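Local coordinates for CNPV058 bcl-2 like protein (Canarypox virus, PDB 5WOS) that inhibits apoptosis of the infected host cell as a viral Bcl-2 homologue that binds BAK1, BAX and other BH3-containing proteins, including BIM, at residues E41-N44 and T45-V49; N60-E63 and F64-I68. All blocks are in the same frame, centred on the assembly; numbering follows the deposited sequence.

Both contacts lie on one long helix, 43-69: contact 1 forms its capped N-terminal turn and contact 2 falls in its last turns, so the two are in series along the chain. Their centres are 26 Å apart and their nearest atoms about 12 Å, and they do not touch. Contact 1 sets the start of the helix against helix 14-32 and W143. Contact 2 packs on helix 92-112 and reaches the bound peptide through N60, E63, F64 and D67, consistent with the groove by which Bcl-2 proteins take up BH3 helices. Both ends of the helix are thus packed into the fold, and at contact 2 the helix also meets the ligand.

Contact 1. Residues E41-N44 and T45-V49; sequences EDEN and TYIIV
D42 reaches forward over the first turn of the helix to T45, the two side chains crossing at about a right angle. CG of D42 stands anti to its backbone N (chi1 179°), which swings the carboxylate toward the backbone amide of T45. There OD1 accepts from T45 N at 3.4 Å, a weak but nearly straight bond with an N-H...O angle of 178°. The other carboxylate oxygen, OD2, is modelled too close to the T45 hydroxyl for that pairing to be trusted. D42 is therefore the N-cap of helix 43-69, its side chain taking up an amide of the first turn, which has no helical carbonyl four residues back within bonding distance, and its negative charge would probably interact well with the helix dipole. The backbone follows on from the cap: Y46 N donates to D42 O (3.3 Å), I47 N to E43 O (3.2 Å) and I48 N to N44 O (3.3 Å). On another side of this turn the E43 chain bends at chi2 (-96°) and brings OE2 to 3.1 Å from CD1 at the tip of I47, a polar oxygen beside a methyl group. I47 CD1 also lies 3.3 Å from E43 O. T45 also packs on I22 of helix 14-32 and on W143, whereas the phenol of Y46 leads away from the turn to hydrogen-bond E29 through OH.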
ATOM      1  N   GLU A  41      -0.683   8.723  14.584  1.00 55.72           N
ATOM      2  CA  GLU A  41       0.408   9.175  15.437  1.00 49.53           C
ATOM      3  C   GLU A  41       1.201  10.298  14.776  1.00 48.07           C
ATOM      4  O   GLU A  41       1.524  11.301  15.423  1.00 73.20           O
ATOM      5  CB  GLU A  41       1.314   7.985  15.766  1.00 69.54           C
ATOM      6  CG  GLU A  41       2.631   8.324  16.449  1.00 76.32           C
ATOM      7  CD  GLU A  41       3.494   7.095  16.671  1.00 81.81           C
ATOM      8  OE1 GLU A  41       2.928   5.994  16.844  1.00 90.08           O
ATOM      9  OE2 GLU A  41       4.736   7.226  16.660  1.00 87.35           O
ATOM     10  N   ASP A  42       1.519  10.148  13.490  1.00 55.36           N
ATOM     11  CA  ASP A  42       2.353  11.093  12.750  1.00 39.69           C
ATOM     12  C   ASP A  42       1.484  11.765  11.694  1.00 45.97           C
ATOM     13  O   ASP A  42       1.202  11.180  10.644  1.00 51.39           O
ATOM     14  CB  ASP A  42       3.544  10.378  12.122  1.00 43.91           C
ATOM     15  CG  ASP A  42       4.434  11.311  11.325  1.00 48.26           C
ATOM     16  OD1 ASP A  42       4.210  12.540  11.359  1.00 52.11           O
ATOM     17  OD2 ASP A  42       5.359  10.805  10.658  1.00 43.32           O
ATOM     18  N   GLU A  43       1.074  13.006  11.970  1.00 46.81           N
ATOM     19  CA  GLU A  43       0.132  13.692  11.092  1.00 42.85           C
ATOM     20  C   GLU A  43       0.800  14.158   9.803  1.00 44.11           C
ATOM     21  O   GLU A  43       0.185  14.112   8.730  1.00 38.58           O
ATOM     22  CB  GLU A  43      -0.499  14.867  11.835  1.00 47.06           C
ATOM     23  CG  GLU A  43      -1.746  15.431  11.168  1.00 44.64           C
ATOM     24  CD  GLU A  43      -1.461  16.623  10.280  1.00 60.08           C
ATOM     25  OE1 GLU A  43      -0.374  17.222  10.410  1.00 62.48           O
ATOM     26  OE2 GLU A  43      -2.329  16.963   9.451  1.00 65.83           O
ATOM     27  N   ASN A  44       2.055  14.602   9.878  1.00 44.71           N
ATOM     28  CA  ASN A  44       2.722  15.116   8.685  1.00 43.28           C
ATOM     29  C   ASN A  44       2.954  14.009   7.662  1.00 44.14           C
ATOM     30  O   ASN A  44       2.702  14.194   6.465  1.00 41.91           O
ATOM     31  CB  ASN A  44       4.039  15.789   9.066  1.00 50.14           C
ATOM     32  CG  ASN A  44       3.843  17.219   9.521  1.00 72.46           C
ATOM     33  OD1 ASN A  44       3.006  17.944   8.982  1.00 73.89           O
ATOM     34  ND2 ASN A  44       4.608  17.631  10.526  1.00 72.99           N
ATOM     35  N   THR A  45       3.437  12.849   8.111  1.00 40.29           N
ATOM     36  CA  THR A  45       3.591  11.724   7.195  1.00 42.73           C
ATOM     37  C   THR A  45       2.256  11.343   6.569  1.00 35.02           C
ATOM     38  O   THR A  45       2.174  11.101   5.359  1.00 35.58           O
ATOM     39  CB  THR A  45       4.195  10.522   7.924  1.00 38.09           C
ATOM     40  OG1 THR A  45       5.500  10.856   8.408  1.00 35.35           O
ATOM     41  CG2 THR A  45       4.307   9.327   6.991  1.00 38.48           C
ATOM     42  N   TYR A  46       1.195  11.286   7.375  1.00 37.41           N
ATOM     43  CA  TYR A  46      -0.086  10.811   6.868  1.00 34.56           C
ATOM     44  C   TYR A  46      -0.569  11.670   5.708  1.00 33.54           C
ATOM     45  O   TYR A  46      -1.046  11.146   4.696  1.00 36.75           O
ATOM     46  CB  TYR A  46      -1.125  10.786   7.990  1.00 35.88           C
ATOM     47  CG  TYR A  46      -2.454  10.216   7.556  1.00 34.68           C
ATOM     48  CD1 TYR A  46      -2.587   8.867   7.285  1.00 31.45           C
ATOM     49  CD2 TYR A  46      -3.575  11.026   7.419  1.00 38.06           C
ATOM     50  CE1 TYR A  46      -3.786   8.337   6.884  1.00 34.33           C
ATOM     51  CE2 TYR A  46      -4.783  10.499   7.020  1.00 42.00           C
ATOM     52  CZ  TYR A  46      -4.880   9.153   6.752  1.00 37.94           C
ATOM     53  OH  TYR A  46      -6.076   8.609   6.352  1.00 41.55           O
ATOM     54  N   ILE A  47      -0.444  12.992   5.831  1.00 34.13           N
ATOM     55  CA  ILE A  47      -0.871  13.881   4.753  1.00 37.12           C
ATOM     56  C   ILE A  47      -0.073  13.603   3.486  1.00 33.40           C
ATOM     57  O   ILE A  47      -0.630  13.527   2.385  1.00 34.70           O
ATOM     58  CB  ILE A  47      -0.751  15.351   5.200  1.00 42.12           C
ATOM     59  CG1 ILE A  47      -2.067  15.831   5.824  1.00 49.85           C
ATOM     60  CG2 ILE A  47      -0.395  16.267   4.030  1.00 41.75           C
ATOM     61  CD1 ILE A  47      -2.492  15.064   7.057  1.00 56.95           C
ATOM     62  N   ILE A  48       1.242  13.435   3.619  1.00 34.67           N
ATOM     63  CA  ILE A  48       2.073  13.175   2.446  1.00 36.36           C
ATOM     64  C   ILE A  48       1.689  11.846   1.806  1.00 33.19           C
ATOM     65  O   ILE A  48       1.406  11.775   0.605  1.00 33.45           O
ATOM     66  CB  ILE A  48       3.564  13.220   2.829  1.00 35.72           C
ATOM     67  CG1 ILE A  48       3.961  14.657   3.168  1.00 39.48           C
ATOM     68  CG2 ILE A  48       4.431  12.685   1.690  1.00 37.99           C
ATOM     69  CD1 ILE A  48       5.391  14.822   3.677  1.00 50.74           C
ATOM     70  N   VAL A  49       1.673  10.770   2.597  1.00 35.63           N
ATOM     71  CA  VAL A  49       1.330   9.461   2.046  1.00 38.70           C
ATOM     72  C   VAL A  49      -0.113   9.448   1.552  1.00 36.16           C
ATOM     73  O   VAL A  49      -0.424   8.834   0.527  1.00 32.74           O
ATOM     74  CB  VAL A  49       1.580   8.356   3.088  1.00 33.58           C
ATOM     75  CG1 VAL A  49       1.141   7.001   2.545  1.00 30.83           C
ATOM     76  CG2 VAL A  49       3.054   8.314   3.472  1.00 32.65           C
TER

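Contact 2. Residues N60-E63 and F64-I68; sequences NIVE and FRKDI
A chi1 of -70° sets the F64 ring back beside its own backbone N, over the carbonyl of N60 one turn earlier. O of N60 sits 3.2 Å from F64 CG, above one ring face and offset toward the rim, while CB of N60 approaches F64 CE1 at 4.2 Å. N60 O also accepts from F64 N (3.0 Å). E63 turns back likewise at chi1 (-82°) and then bends at chi2, crossing K66 so that its OE2 comes within 3.6 Å of K66 NZ, a long salt bridge. The lysine chain, extended beyond CG, runs alongside V62 and points the same way, its CE 3.8 Å from V62 CG1. These are i to i+3 and i to i+4 pairings near the end of helix 43-69, on the stretch that reaches the bound peptide. F64 packs on an apolar peptide side chain and meets F101 edge-to-face. D67 N donates to E63 O (2.9 Å); D67 OD2, also an acceptor, lies unbonded 3.0 Å from E63 O. The carboxylates of E63 and D67 come close, OE1 to OD1 4.0 Å, with planes 61° apart, and each has an acidic peptide side chain nearby. K66 and, through a long and weak ion pair with D67, R70 probably offset part of this charge, and D67 OD1 also has a weak hydrogen bond with an aromatic peptide side chain. Such a cluster of acids would probably raise the proton affinity of its members.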
ATOM      1  N   ASN A  60      -4.678   5.723 -11.931  1.00 42.76           N
ATOM      2  CA  ASN A  60      -4.546   4.307 -12.257  1.00 43.75           C
ATOM      3  C   ASN A  60      -5.695   3.466 -11.706  1.00 47.48           C
ATOM      4  O   ASN A  60      -5.575   2.235 -11.651  1.00 48.04           O
ATOM      5  CB  ASN A  60      -3.219   3.752 -11.728  1.00 47.29           C
ATOM      6  CG  ASN A  60      -2.017   4.482 -12.290  1.00 52.63           C
ATOM      7  OD1 ASN A  60      -1.588   4.216 -13.412  1.00 60.93           O
ATOM      8  ND2 ASN A  60      -1.462   5.406 -11.510  1.00 48.69           N
ATOM      9  N   ILE A  61      -6.803   4.088 -11.303  1.00 46.64           N
ATOM     10  CA  ILE A  61      -7.921   3.310 -10.785  1.00 54.67           C
ATOM     11  C   ILE A  61      -8.508   2.421 -11.875  1.00 54.18           C
ATOM     12  O   ILE A  61      -9.002   1.323 -11.591  1.00 54.31           O
ATOM     13  CB  ILE A  61      -8.983   4.249 -10.177  1.00 63.78           C
ATOM     14  CG1 ILE A  61      -9.859   3.490  -9.185  1.00 66.18           C
ATOM     15  CG2 ILE A  61      -9.831   4.910 -11.256  1.00 61.65           C
ATOM     16  CD1 ILE A  61      -9.210   3.319  -7.842  1.00 65.62           C
ATOM     17  N   VAL A  62      -8.460   2.867 -13.132  1.00 52.75           N
ATOM     18  CA  VAL A  62      -9.017   2.081 -14.230  1.00 55.77           C
ATOM     19  C   VAL A  62      -8.199   0.814 -14.446  1.00 56.63           C
ATOM     20  O   VAL A  62      -8.750  -0.286 -14.574  1.00 55.71           O
ATOM     21  CB  VAL A  62      -9.086   2.933 -15.510  1.00 71.87           C
ATOM     22  CG1 VAL A  62      -9.585   2.103 -16.689  1.00 74.21           C
ATOM     23  CG2 VAL A  62      -9.979   4.143 -15.287  1.00 53.88           C
ATOM     24  N   GLU A  63      -6.874   0.949 -14.517  1.00 54.30           N
ATOM     25  CA  GLU A  63      -6.026  -0.233 -14.641  1.00 54.40           C
ATOM     26  C   GLU A  63      -6.230  -1.180 -13.468  1.00 55.57           C
ATOM     27  O   GLU A  63      -6.341  -2.399 -13.656  1.00 52.83           O
ATOM     28  CB  GLU A  63      -4.558   0.181 -14.753  1.00 64.94           C
ATOM     29  CG  GLU A  63      -4.136   0.586 -16.156  1.00 85.69           C
ATOM     30  CD  GLU A  63      -4.284  -0.546 -17.161  1.00 91.99           C
ATOM     31  OE1 GLU A  63      -3.775  -1.655 -16.889  1.00 81.27           O
ATOM     32  OE2 GLU A  63      -4.922  -0.332 -18.214  1.00 92.67           O
ATOM     33  N   PHE A  64      -6.279  -0.641 -12.248  1.00 54.95           N
ATOM     34  CA  PHE A  64      -6.547  -1.475 -11.082  1.00 49.63           C
ATOM     35  C   PHE A  64      -7.844  -2.261 -11.248  1.00 51.00           C
ATOM     36  O   PHE A  64      -7.912  -3.443 -10.895  1.00 54.68           O
ATOM     37  CB  PHE A  64      -6.619  -0.612  -9.822  1.00 49.34           C
ATOM     38  CG  PHE A  64      -5.298  -0.029  -9.385  1.00 44.23           C
ATOM     39  CD1 PHE A  64      -4.109  -0.380 -10.004  1.00 43.61           C
ATOM     40  CD2 PHE A  64      -5.254   0.869  -8.329  1.00 40.67           C
ATOM     41  CE1 PHE A  64      -2.906   0.157  -9.583  1.00 47.11           C
ATOM     42  CE2 PHE A  64      -4.055   1.411  -7.902  1.00 43.06           C
ATOM     43  CZ  PHE A  64      -2.879   1.054  -8.529  1.00 44.48           C
ATOM     44  N   ARG A  65      -8.891  -1.611 -11.768  1.00 55.29           N
ATOM     45  CA  ARG A  65     -10.179  -2.275 -11.962  1.00 54.18           C
ATOM     46  C   ARG A  65     -10.076  -3.436 -12.944  1.00 59.02           C
ATOM     47  O   ARG A  65     -10.771  -4.448 -12.794  1.00 63.13           O
ATOM     48  CB  ARG A  65     -11.214  -1.264 -12.454  1.00 64.19           C
ATOM     49  CG  ARG A  65     -12.654  -1.765 -12.454  1.00 65.08           C
ATOM     50  CD  ARG A  65     -13.582  -0.711 -13.047  1.00 71.53           C
ATOM     51  NE  ARG A  65     -14.950  -0.809 -12.534  1.00 98.35           N
ATOM     52  CZ  ARG A  65     -16.000  -1.288 -13.203  1.00106.04           C
ATOM     53  NH1 ARG A  65     -17.190  -1.318 -12.618  1.00 91.37           N
ATOM     54  NH2 ARG A  65     -15.877  -1.732 -14.448  1.00 96.24           N
ATOM     55  N   LYS A  66      -9.233  -3.306 -13.969  1.00 59.82           N
ATOM     56  CA  LYS A  66      -9.083  -4.386 -14.939  1.00 61.75           C
ATOM     57  C   LYS A  66      -8.262  -5.529 -14.360  1.00 61.27           C
ATOM     58  O   LYS A  66      -8.664  -6.697 -14.429  1.00 68.90           O
ATOM     59  CB  LYS A  66      -8.432  -3.855 -16.213  1.00 56.34           C
ATOM     60  CG  LYS A  66      -9.193  -2.727 -16.867  1.00 55.76           C
ATOM     61  CD  LYS A  66      -8.546  -2.383 -18.183  1.00 54.67           C
ATOM     62  CE  LYS A  66      -9.070  -1.088 -18.752  1.00 62.27           C
ATOM     63  NZ  LYS A  66      -8.155  -0.595 -19.819  1.00 85.99           N
ATOM     64  N   ASP A  67      -7.104  -5.209 -13.777  1.00 60.41           N
ATOM     65  CA  ASP A  67      -6.237  -6.239 -13.213  1.00 68.13           C
ATOM     66  C   ASP A  67      -6.937  -7.009 -12.101  1.00 67.64           C
ATOM     67  O   ASP A  67      -6.664  -8.196 -11.898  1.00 67.86           O
ATOM     68  CB  ASP A  67      -4.951  -5.604 -12.676  1.00 74.26           C
ATOM     69  CG  ASP A  67      -4.232  -4.748 -13.705  1.00 72.16           C
ATOM     70  OD1 ASP A  67      -4.255  -5.088 -14.910  1.00 78.02           O
ATOM     71  OD2 ASP A  67      -3.636  -3.730 -13.303  1.00 73.78           O
ATOM     72  N   ILE A  68      -7.847  -6.353 -11.379  1.00 64.24           N
ATOM     73  CA  ILE A  68      -8.499  -6.980 -10.234  1.00 68.45           C
ATOM     74  C   ILE A  68      -9.564  -7.968 -10.696  1.00 75.75           C
ATOM     75  O   ILE A  68      -9.708  -9.058 -10.127  1.00 69.12           O
ATOM     76  CB  ILE A  68      -9.082  -5.895  -9.307  1.00 77.13           C
ATOM     77  CG1 ILE A  68      -9.650  -6.505  -8.030  1.00 64.32           C
ATOM     78  CG2 ILE A  68     -10.156  -5.102 -10.019  1.00 76.56           C
ATOM     79  CD1 ILE A  68      -9.910  -5.464  -6.965  1.00 73.88           C
TER